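Local structure of Aureochrome1 (Vaucheria frigida, 3UE6) at residues S36-K39 with A40-A44; S74-Q77 with I78-R81; R94-D97 with K98-A102; E151-A154 with K155-N159. The protein probably senses blue light through a LOV (PAS-fold) domain that binds flavin mononucleotide, as a photoreceptor of Vaucheria frigida. All blocks are in the same frame, centred on the assembly; numbering follows the deposited sequence.

Contact 1 (S36-K39 with A40-A44); sequences SLVK and ALQMA
The first residue of 40-44, Ala-40, reaches back to Ser-36: its amide N bonds to Ser-36 O at 3.3 Å, one turn of the short helix 36-43 that precedes the PAS-fold strands of this LOV domain. The methyl CB of Ala-40 lies against the same oxygen.

Leu-41 follows. Its N meets Leu-37 O at 3.1 Å, and its side chain packs one turn back on Leu-37, where the two chains cross obliquely and methyl Leu-37 CD1 touches methyl Leu-41 CD1 at 3.6 Å. Leu-37 sends CG anti to its backbone N (chi1 169°), whereas Leu-41 keeps CG beside its own N (chi1 -64°); these two settings bring the branches together. Both leucines also rest on Val-143 of strand 139-145, so the helix lies on the sheet, and the second subunit covers them further: its Phe-48 packs on Leu-37 and its Leu-132 on Leu-41.

Gln-42 runs extended beyond CG, side by side with Val-38 and pointing the same way, with Val-38 CG1 3.6 Å from Gln-42 OE1. The amide NE2 of Gln-42 makes a weak hydrogen bond to Asp-108 of the second subunit. The backbone N of Gln-42 is bound weakly to Val-38 O.

Met-43 ends the regular helix with a weak bond from its N to Lys-39 O at 3.3 Å, while its CG sits 3.4 Å from that same Lys-39 O.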
loop_
_atom_site.group_PDB
_atom_site.type_symbol
_atom_site.label_atom_id
_atom_site.label_comp_id
_atom_site.label_asym_id
_atom_site.label_seq_id
_atom_site.Cartn_x
_atom_site.Cartn_y
_atom_site.Cartn_z
ATOM N N SER A 36 -1.028 -4.649 -7.762
ATOM C CA SER A 36 -2.269 -4.753 -7.010
ATOM C C SER A 36 -2.328 -3.742 -5.868
ATOM O O SER A 36 -3.385 -3.180 -5.574
ATOM C CB SER A 36 -2.422 -6.175 -6.464
ATOM O OG SER A 36 -3.424 -6.235 -5.468
ATOM N N LEU A 37 -1.186 -3.526 -5.227
ATOM C CA LEU A 37 -1.090 -2.614 -4.098
ATOM C C LEU A 37 -1.155 -1.156 -4.543
ATOM O O LEU A 37 -1.883 -0.349 -3.966
ATOM C CB LEU A 37 0.213 -2.866 -3.345
ATOM C CG LEU A 37 0.601 -1.841 -2.283
ATOM C CD1 LEU A 37 -0.428 -1.801 -1.161
ATOM C CD2 LEU A 37 1.984 -2.167 -1.742
ATOM N N VAL A 38 -0.380 -0.831 -5.572
ATOM C CA VAL A 38 -0.280 0.530 -6.082
ATOM C C VAL A 38 -1.558 0.956 -6.798
ATOM O O VAL A 38 -2.029 2.081 -6.635
ATOM C CB VAL A 38 0.915 0.661 -7.047
ATOM C CG1 VAL A 38 1.000 2.076 -7.604
ATOM C CG2 VAL A 38 2.214 0.267 -6.339
ATOM N N LYS A 39 -2.115 0.047 -7.591
ATOM C CA LYS A 39 -3.359 0.308 -8.303
ATOM C C LYS A 39 -4.477 0.599 -7.298
ATOM O O LYS A 39 -5.319 1.466 -7.516
ATOM C CB LYS A 39 -3.726 -0.887 -9.190
ATOM C CG LYS A 39 -4.400 -0.507 -10.503
ATOM C CD LYS A 39 -5.895 -0.272 -10.328
ATOM C CE LYS A 39 -6.344 0.997 -11.040
ATOM N NZ LYS A 39 -5.883 1.042 -12.457
ATOM N N ALA A 40 -4.462 -0.124 -6.184
ATOM C CA ALA A 40 -5.467 0.043 -5.142
ATOM C C ALA A 40 -5.327 1.394 -4.452
ATOM O O ALA A 40 -6.313 2.087 -4.213
ATOM C CB ALA A 40 -5.366 -1.077 -4.124
ATOM N N LEU A 41 -4.093 1.755 -4.127
ATOM C CA LEU A 41 -3.828 2.957 -3.348
ATOM C C LEU A 41 -4.045 4.235 -4.153
ATOM O O LEU A 41 -4.190 5.316 -3.584
ATOM C CB LEU A 41 -2.406 2.921 -2.781
ATOM C CG LEU A 41 -2.091 1.803 -1.783
ATOM C CD1 LEU A 41 -0.613 1.801 -1.428
ATOM C CD2 LEU A 41 -2.944 1.927 -0.532
ATOM N N GLN A 42 -4.071 4.107 -5.474
ATOM C CA GLN A 42 -4.254 5.261 -6.346
ATOM C C GLN A 42 -5.717 5.486 -6.713
ATOM O O GLN A 42 -6.105 6.595 -7.074
ATOM C CB GLN A 42 -3.396 5.126 -7.601
ATOM C CG GLN A 42 -1.910 5.262 -7.340
ATOM C CD GLN A 42 -1.085 5.115 -8.601
ATOM O OE1 GLN A 42 -1.298 4.196 -9.392
ATOM N NE2 GLN A 42 -0.138 6.025 -8.798
ATOM N N MET A 43 -6.521 4.430 -6.636
ATOM C CA MET A 43 -7.966 4.576 -6.760
ATOM C C MET A 43 -8.501 5.031 -5.409
ATOM O O MET A 43 -9.588 5.604 -5.311
ATOM C CB MET A 43 -8.626 3.264 -7.196
ATOM C CG MET A 43 -8.398 2.103 -6.242
ATOM S SD MET A 43 -9.900 1.508 -5.442
ATOM C CE MET A 43 -10.682 0.642 -6.795
ATOM N N ALA A 44 -7.722 4.758 -4.368
ATOM C CA ALA A 44 -8.000 5.277 -3.041
ATOM C C ALA A 44 -7.540 6.719 -3.006
ATOM O O ALA A 44 -6.371 7.014 -3.246
ATOM C CB ALA A 44 -7.263 4.465 -1.994
#

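Contact 2 (S74-Q77 with I78-R81); sequences SLDQ and ILGR
The amide N of Leu-79 bonds to Leu-75 O at 2.9 Å and more weakly to Asp-76 O at 3.2 Å, so one N-H serves two carbonyls as the short helix 75-78 of the PAS fold runs out.

Leu-75 and Leu-79 also pair through their side chains. Leu-75 turns its CG anti to the backbone N (chi1 160°), which swings its branch forward along the helix, and methyl CD1 comes to 3.7 Å from the branch carbon CG of Leu-79. Leu-68 of helix 65-71 packs on Leu-75, and on Ile-78 as well. Ile-78, the buried member, faces the body of the domain, against Phe-67, Ile-60 and Phe-85.

At the start of the helix, Ser-74 is the N-cap residue but its side chain makes no capping bond; instead the backbone N of Ser-74 bonds to Gln-77 OE1 at 3.2 Å, the donor well above the amide plane. Gln-77 CG is modelled too close to Ser-74, so this pose is doubtful in detail.

Beyond the helix the chain makes a type II turn from Ile-78 to Arg-81, with Gly-80 taking the positive phi of the third position. Gly-80 and Arg-81 then join Ile-60 by backbone bonds, and within the turn Arg-81 N reaches Ile-78 O in a weak bond of 3.4 Å.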
loop_
_atom_site.group_PDB
_atom_site.type_symbol
_atom_site.label_atom_id
_atom_site.label_comp_id
_atom_site.label_asym_id
_atom_site.label_seq_id
_atom_site.Cartn_x
_atom_site.Cartn_y
_atom_site.Cartn_z
ATOM N N SER A 74 -8.821 9.171 15.750
ATOM C CA SER A 74 -7.419 9.548 15.706
ATOM C C SER A 74 -6.590 8.297 15.468
ATOM O O SER A 74 -7.032 7.185 15.758
ATOM C CB SER A 74 -6.989 10.248 16.996
ATOM O OG SER A 74 -6.456 9.321 17.931
ATOM N N LEU A 75 -5.379 8.472 14.953
ATOM C CA LEU A 75 -4.554 7.347 14.512
ATOM C C LEU A 75 -4.171 6.326 15.587
ATOM O O LEU A 75 -4.187 5.119 15.329
ATOM C CB LEU A 75 -3.287 7.862 13.820
ATOM C CG LEU A 75 -2.121 6.877 13.722
ATOM C CD1 LEU A 75 -2.373 5.852 12.628
ATOM C CD2 LEU A 75 -0.813 7.616 13.479
ATOM N N ASP A 76 -3.832 6.792 16.783
ATOM C CA ASP A 76 -3.410 5.873 17.834
ATOM C C ASP A 76 -4.525 4.898 18.199
ATOM O O ASP A 76 -4.288 3.697 18.344
ATOM C CB ASP A 76 -2.962 6.648 19.075
ATOM C CG ASP A 76 -1.773 7.547 18.803
ATOM O OD1 ASP A 76 -0.997 7.244 17.871
ATOM O OD2 ASP A 76 -1.612 8.557 19.520
ATOM N N GLN A 77 -5.746 5.411 18.311
ATOM C CA GLN A 77 -6.892 4.576 18.646
ATOM C C GLN A 77 -7.108 3.541 17.551
ATOM O O GLN A 77 -7.417 2.382 17.822
ATOM C CB GLN A 77 -8.148 5.430 18.821
ATOM C CG GLN A 77 -7.948 6.901 18.492
ATOM C CD GLN A 77 -9.155 7.746 18.847
ATOM O OE1 GLN A 77 -10.193 7.676 18.188
ATOM N NE2 GLN A 77 -9.025 8.553 19.893
ATOM N N ILE A 78 -6.936 3.979 16.309
ATOM C CA ILE A 78 -7.096 3.115 15.148
ATOM C C ILE A 78 -6.078 1.977 15.133
ATOM O O ILE A 78 -6.404 0.852 14.754
ATOM C CB ILE A 78 -6.977 3.910 13.834
ATOM C CG1 ILE A 78 -8.305 4.594 13.503
ATOM C CG2 ILE A 78 -6.543 2.998 12.696
ATOM C CD1 ILE A 78 -8.320 5.277 12.152
ATOM N N LEU A 79 -4.846 2.274 15.533
ATOM C CA LEU A 79 -3.775 1.280 15.480
ATOM C C LEU A 79 -4.005 0.061 16.379
ATOM O O LEU A 79 -4.482 0.186 17.507
ATOM C CB LEU A 79 -2.429 1.929 15.818
ATOM C CG LEU A 79 -1.849 2.874 14.765
ATOM C CD1 LEU A 79 -0.745 3.733 15.364
ATOM C CD2 LEU A 79 -1.335 2.092 13.566
ATOM N N GLY A 80 -3.650 -1.113 15.862
ATOM C CA GLY A 80 -3.752 -2.360 16.600
ATOM C C GLY A 80 -5.171 -2.884 16.736
ATOM O O GLY A 80 -5.416 -3.834 17.478
ATOM N N ARG A 81 -6.107 -2.266 16.020
ATOM C CA ARG A 81 -7.504 -2.689 16.049
ATOM C C ARG A 81 -7.975 -3.224 14.692
ATOM O O ARG A 81 -7.552 -2.737 13.643
ATOM C CB ARG A 81 -8.411 -1.534 16.489
ATOM C CG ARG A 81 -8.168 -1.016 17.903
ATOM C CD ARG A 81 -9.130 0.121 18.245
ATOM N NE ARG A 81 -10.520 -0.332 18.309
ATOM C CZ ARG A 81 -11.573 0.479 18.394
ATOM N NH1 ARG A 81 -11.402 1.793 18.415
ATOM N NH2 ARG A 81 -12.800 -0.024 18.452
#

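Contact 3 (R94-D97 with K98-A102); sequences RAVD and KIRNA. With FMN (flavin mononucleotide), chain G.
The flavin pocket of the LOV domain takes one wall from helix 93-105, where Arg-100 binds the phosphate of FMN. Its NH1 gives a hydrogen bond to FMN O3P at 2.6 Å, at the guanidinium edge and near its plane.

At the other terminal nitrogen, Arg-100 NH2 meets Asp-97 OD1 at 2.5 Å in a salt bridge whose hydrogen bond is weak: the N-H points poorly at the oxygen (120°) and the carboxylate and guanidinium planes stand 76° apart. The Arg-100 chain bends at chi3 (55°), which helps turn its guanidinium between phosphate and carboxylate. Asp-97 thus probably helps hold Arg-100 toward the ligand from the second shell. A leucine in place of Arg-100 would probably leave both the phosphate oxygen and the Asp-97 carboxylate without this positive mate.

Val-96 O takes the backbone N of Arg-100 at 2.9 Å and also lies over one face of the guanidinium. Val-96 CG1 touches FMN O4' at 3.7 Å and Ile-99 CG2 touches FMN C1' at 3.8 Å, so two apolar residues of the helix line the ribityl chain. Arg-84 and Gln-87 also hydrogen-bond FMN. An arginine on this helix holding the FMN phosphate is a familiar feature of LOV domains.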
loop_
_atom_site.group_PDB
_atom_site.type_symbol
_atom_site.label_atom_id
_atom_site.label_comp_id
_atom_site.label_asym_id
_atom_site.label_seq_id
_atom_site.Cartn_x
_atom_site.Cartn_y
_atom_site.Cartn_z
ATOM N N ARG A 94 -25.182 -9.523 6.243
ATOM C CA ARG A 94 -25.037 -10.252 4.993
ATOM C C ARG A 94 -23.854 -9.712 4.196
ATOM O O ARG A 94 -23.140 -10.464 3.543
ATOM C CB ARG A 94 -26.328 -10.143 4.179
ATOM C CG ARG A 94 -26.451 -11.133 3.038
ATOM C CD ARG A 94 -27.838 -11.081 2.394
ATOM N NE ARG A 94 -28.696 -12.183 2.830
ATOM C CZ ARG A 94 -29.924 -12.400 2.367
ATOM N NH1 ARG A 94 -30.445 -11.589 1.455
ATOM N NH2 ARG A 94 -30.636 -13.428 2.816
ATOM N N ALA A 95 -23.652 -8.401 4.260
ATOM C CA ALA A 95 -22.553 -7.755 3.554
ATOM C C ALA A 95 -21.244 -7.963 4.299
ATOM O O ALA A 95 -20.189 -8.106 3.683
ATOM C CB ALA A 95 -22.835 -6.277 3.363
ATOM N N VAL A 96 -21.311 -7.963 5.627
ATOM C CA VAL A 96 -20.152 -8.327 6.435
ATOM C C VAL A 96 -19.761 -9.775 6.149
ATOM O O VAL A 96 -18.577 -10.098 6.073
ATOM C CB VAL A 96 -20.414 -8.164 7.940
ATOM C CG1 VAL A 96 -19.227 -8.662 8.745
ATOM C CG2 VAL A 96 -20.715 -6.714 8.272
ATOM N N ASP A 97 -20.760 -10.642 5.994
ATOM C CA ASP A 97 -20.512 -12.028 5.610
ATOM C C ASP A 97 -19.659 -12.089 4.345
ATOM O O ASP A 97 -18.683 -12.837 4.283
ATOM C CB ASP A 97 -21.826 -12.784 5.367
ATOM C CG ASP A 97 -22.662 -12.941 6.625
ATOM O OD1 ASP A 97 -22.089 -12.994 7.728
ATOM O OD2 ASP A 97 -23.903 -13.014 6.504
ATOM N N LYS A 98 -20.031 -11.305 3.337
ATOM C CA LYS A 98 -19.312 -11.329 2.068
ATOM C C LYS A 98 -17.849 -10.946 2.267
ATOM O O LYS A 98 -16.957 -11.562 1.689
ATOM C CB LYS A 98 -19.972 -10.418 1.025
ATOM C CG LYS A 98 -19.301 -10.459 -0.348
ATOM C CD LYS A 98 -19.704 -9.262 -1.202
ATOM C CE LYS A 98 -19.034 -9.280 -2.573
ATOM N NZ LYS A 98 -19.502 -10.420 -3.404
ATOM N N ILE A 99 -17.604 -9.934 3.092
ATOM C CA ILE A 99 -16.238 -9.500 3.374
ATOM C C ILE A 99 -15.421 -10.535 4.146
ATOM O O ILE A 99 -14.272 -10.804 3.804
ATOM C CB ILE A 99 -16.201 -8.163 4.136
ATOM C CG1 ILE A 99 -16.856 -7.058 3.299
ATOM C CG2 ILE A 99 -14.763 -7.799 4.475
ATOM C CD1 ILE A 99 -17.040 -5.744 4.039
ATOM N N ARG A 100 -16.001 -11.102 5.197
ATOM C CA ARG A 100 -15.318 -12.149 5.945
ATOM C C ARG A 100 -14.942 -13.285 5.000
ATOM O O ARG A 100 -13.788 -13.698 4.936
ATOM C CB ARG A 100 -16.209 -12.670 7.075
ATOM C CG ARG A 100 -15.556 -13.697 7.978
ATOM C CD ARG A 100 -16.345 -13.880 9.266
ATOM N NE ARG A 100 -17.747 -14.208 9.010
ATOM C CZ ARG A 100 -18.770 -13.376 9.183
ATOM N NH1 ARG A 100 -18.572 -12.144 9.631
ATOM N NH2 ARG A 100 -20.001 -13.784 8.913
ATOM N N ASN A 101 -15.926 -13.768 4.253
ATOM C CA ASN A 101 -15.732 -14.888 3.347
ATOM C C ASN A 101 -14.651 -14.632 2.290
ATOM O O ASN A 101 -13.795 -15.486 2.040
ATOM C CB ASN A 101 -17.061 -15.273 2.700
ATOM C CG ASN A 101 -16.879 -15.952 1.365
ATOM O OD1 ASN A 101 -16.684 -17.164 1.293
ATOM N ND2 ASN A 101 -16.948 -15.171 0.293
ATOM N N ALA A 102 -14.695 -13.454 1.677
ATOM C CA ALA A 102 -13.693 -13.053 0.697
ATOM C C ALA A 102 -12.296 -13.105 1.296
ATOM O O ALA A 102 -11.346 -13.568 0.659
ATOM C CB ALA A 102 -13.990 -11.644 0.194
HETATM N N1 FMN G . -15.140 -3.589 7.402
HETATM C C2 FMN G . -15.970 -2.487 7.384
HETATM O O2 FMN G . -17.134 -2.586 7.778
HETATM N N3 FMN G . -15.494 -1.278 6.925
HETATM C C4 FMN G . -14.195 -1.161 6.485
HETATM O O4 FMN G . -13.772 -0.084 6.078
HETATM C C4A FMN G . -13.358 -2.268 6.505
HETATM N N5 FMN G . -12.047 -2.173 6.068
HETATM C C5A FMN G . -11.225 -3.280 6.088
HETATM C C6 FMN G . -9.914 -3.172 5.647
HETATM C C7 FMN G . -9.073 -4.280 5.661
HETATM C C7M FMN G . -7.653 -4.155 5.181
HETATM C C8 FMN G . -9.553 -5.500 6.121
HETATM C C8M FMN G . -8.644 -6.692 6.134
HETATM C C9 FMN G . -10.868 -5.608 6.562
HETATM C C9A FMN G . -11.709 -4.498 6.547
HETATM N N10 FMN G . -13.018 -4.585 6.997
HETATM C C10 FMN G . -13.840 -3.484 6.965
HETATM C "C1'" FMN G . -13.597 -5.879 7.482
HETATM C "C2'" FMN G . -13.377 -6.162 8.958
HETATM O "O2'" FMN G . -12.062 -5.828 9.325
HETATM C "C3'" FMN G . -13.640 -7.644 9.208
HETATM O "O3'" FMN G . -12.757 -8.440 8.447
HETATM C "C4'" FMN G . -15.083 -7.978 8.848
HETATM O "O4'" FMN G . -15.943 -7.250 9.693
HETATM C "C5'" FMN G . -15.407 -9.463 8.983
HETATM O "O5'" FMN G . -14.763 -10.002 10.117
HETATM P P FMN G . -15.562 -10.311 11.482
HETATM O O1P FMN G . -16.065 -8.997 12.031
HETATM O O2P FMN G . -14.637 -10.946 12.488
HETATM O O3P FMN G . -16.729 -11.235 11.231
#

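Contact 4 (E151-A154 with K155-N159); sequences EDYA and KLLVN
Tyr-153 lays one face of its ring over Leu-157, whose methyl CD1 stands 3.8 Å from the ring centroid and only 5° off the normal, a CH-pi contact one turn apart on helix 151-161. By its place after the last PAS strand this helix probably corresponds to the Jα helix of LOV domains.

The torsions explain the overlap: Tyr-153 has CG anti to its backbone N (chi1 -166°), so the ring leans forward along the helix, while Leu-157 holds CG beside its own N and lifts both methyls to the ring. Its second methyl CD2 touches Tyr-153 CE1 at 3.8 Å. At the ring edge, Leu-156 CD2 lies more loosely against Tyr-153 CD1. An alanine instead of Leu-157 would remove both methyls and is likely to leave this face of the Tyr-153 ring without its cover and to open a gap toward Leu-126 and Cys-112, on which Leu-157 also packs.

Ala-154 and Val-158 also rest against Trp-124 of strand 122-133, so the helix packs on the sheet. Glu-151 and Lys-155 cross with Glu-151 CG 4.2 Å from Lys-155 CE, their charged ends well apart.

Backbone bonds tie the same turns. Leu-157 N reaches Tyr-153 O at 2.9 Å, and Val-158 N reaches Ala-154 O at 2.8 Å.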
loop_
_atom_site.group_PDB
_atom_site.type_symbol
_atom_site.label_atom_id
_atom_site.label_comp_id
_atom_site.label_asym_id
_atom_site.label_seq_id
_atom_site.Cartn_x
_atom_site.Cartn_y
_atom_site.Cartn_z
ATOM N N GLU A 151 -26.498 8.327 -1.617
ATOM C CA GLU A 151 -27.636 7.457 -1.365
ATOM C C GLU A 151 -28.002 6.726 -2.651
ATOM O O GLU A 151 -28.307 5.535 -2.639
ATOM C CB GLU A 151 -28.827 8.293 -0.878
ATOM C CG GLU A 151 -29.828 7.548 -0.000
ATOM C CD GLU A 151 -29.415 7.519 1.459
ATOM O OE1 GLU A 151 -28.358 8.095 1.790
ATOM O OE2 GLU A 151 -30.147 6.923 2.278
ATOM N N ASP A 152 -27.954 7.454 -3.762
ATOM C CA ASP A 152 -28.376 6.939 -5.059
ATOM C C ASP A 152 -27.441 5.862 -5.589
ATOM O O ASP A 152 -27.889 4.826 -6.076
ATOM C CB ASP A 152 -28.478 8.083 -6.065
ATOM C CG ASP A 152 -29.272 9.251 -5.527
ATOM O OD1 ASP A 152 -28.652 10.265 -5.143
ATOM O OD2 ASP A 152 -30.517 9.150 -5.476
ATOM N N TYR A 153 -26.141 6.123 -5.513
ATOM C CA TYR A 153 -25.143 5.154 -5.946
ATOM C C TYR A 153 -25.223 3.904 -5.069
ATOM O O TYR A 153 -25.113 2.779 -5.562
ATOM C CB TYR A 153 -23.741 5.766 -5.887
ATOM C CG TYR A 153 -22.671 4.984 -6.623
ATOM C CD1 TYR A 153 -22.998 4.105 -7.654
ATOM C CD2 TYR A 153 -21.332 5.119 -6.279
ATOM C CE1 TYR A 153 -22.013 3.389 -8.322
ATOM C CE2 TYR A 153 -20.347 4.406 -6.941
ATOM C CZ TYR A 153 -20.690 3.546 -7.958
ATOM O OH TYR A 153 -19.698 2.843 -8.606
ATOM N N ALA A 154 -25.429 4.106 -3.769
ATOM C CA ALA A 154 -25.521 3.000 -2.817
ATOM C C ALA A 154 -26.710 2.085 -3.095
ATOM O O ALA A 154 -26.588 0.865 -2.998
ATOM C CB ALA A 154 -25.580 3.529 -1.389
ATOM N N LYS A 155 -27.857 2.671 -3.432
ATOM C CA LYS A 155 -29.032 1.876 -3.777
ATOM C C LYS A 155 -28.703 0.963 -4.957
ATOM O O LYS A 155 -29.027 -0.225 -4.958
ATOM C CB LYS A 155 -30.224 2.774 -4.117
ATOM C CG LYS A 155 -30.734 3.644 -2.967
ATOM C CD LYS A 155 -31.956 4.449 -3.405
ATOM C CE LYS A 155 -32.532 5.307 -2.286
ATOM N NZ LYS A 155 -33.702 6.117 -2.740
ATOM N N LEU A 156 -28.042 1.530 -5.957
ATOM C CA LEU A 156 -27.622 0.781 -7.128
ATOM C C LEU A 156 -26.667 -0.344 -6.736
ATOM O O LEU A 156 -26.851 -1.498 -7.131
ATOM C CB LEU A 156 -26.944 1.719 -8.130
ATOM C CG LEU A 156 -26.833 1.234 -9.575
ATOM C CD1 LEU A 156 -28.179 1.337 -10.270
ATOM C CD2 LEU A 156 -25.787 2.044 -10.317
ATOM N N LEU A 157 -25.648 0.002 -5.957
ATOM C CA LEU A 157 -24.622 -0.959 -5.564
ATOM C C LEU A 157 -25.181 -2.109 -4.738
ATOM O O LEU A 157 -24.764 -3.255 -4.896
ATOM C CB LEU A 157 -23.511 -0.259 -4.783
ATOM C CG LEU A 157 -22.663 0.725 -5.588
ATOM C CD1 LEU A 157 -21.687 1.456 -4.684
ATOM C CD2 LEU A 157 -21.924 -0.013 -6.695
ATOM N N VAL A 158 -26.125 -1.802 -3.857
ATOM C CA VAL A 158 -26.693 -2.810 -2.967
ATOM C C VAL A 158 -27.621 -3.756 -3.713
ATOM O O VAL A 158 -27.648 -4.956 -3.437
ATOM C CB VAL A 158 -27.438 -2.177 -1.780
ATOM C CG1 VAL A 158 -28.317 -3.211 -1.090
ATOM C CG2 VAL A 158 -26.451 -1.567 -0.797
ATOM N N ASN A 159 -28.379 -3.216 -4.660
ATOM C CA ASN A 159 -29.259 -4.044 -5.472
ATOM C C ASN A 159 -28.487 -5.026 -6.344
ATOM O O ASN A 159 -28.992 -6.098 -6.677
ATOM C CB ASN A 159 -30.199 -3.186 -6.324
ATOM C CG ASN A 159 -31.323 -2.572 -5.512
ATOM O OD1 ASN A 159 -31.773 -1.461 -5.792
ATOM N ND2 ASN A 159 -31.777 -3.291 -4.492
#

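How the contacts relate
From the N terminus the four contacts come in series, and none nests in or crosses another; each closes just a turn or so of chain. Contact 1 lies on helix 36-43, on the sheet and at the second subunit. Contact 2 follows the first two strands and leads, by way of a loop, to contact 3 on helix 93-105, where the flavin phosphate is held; their centres are about 23 Å apart. Three strands later comes contact 4 on helix 151-161, which packs on strands 109-116 and 122-133. Its nearest atoms lie about 7 Å from contact 3, and a salt bridge from Lys-98 to Glu-164, beyond the end of that helix, links the two regions.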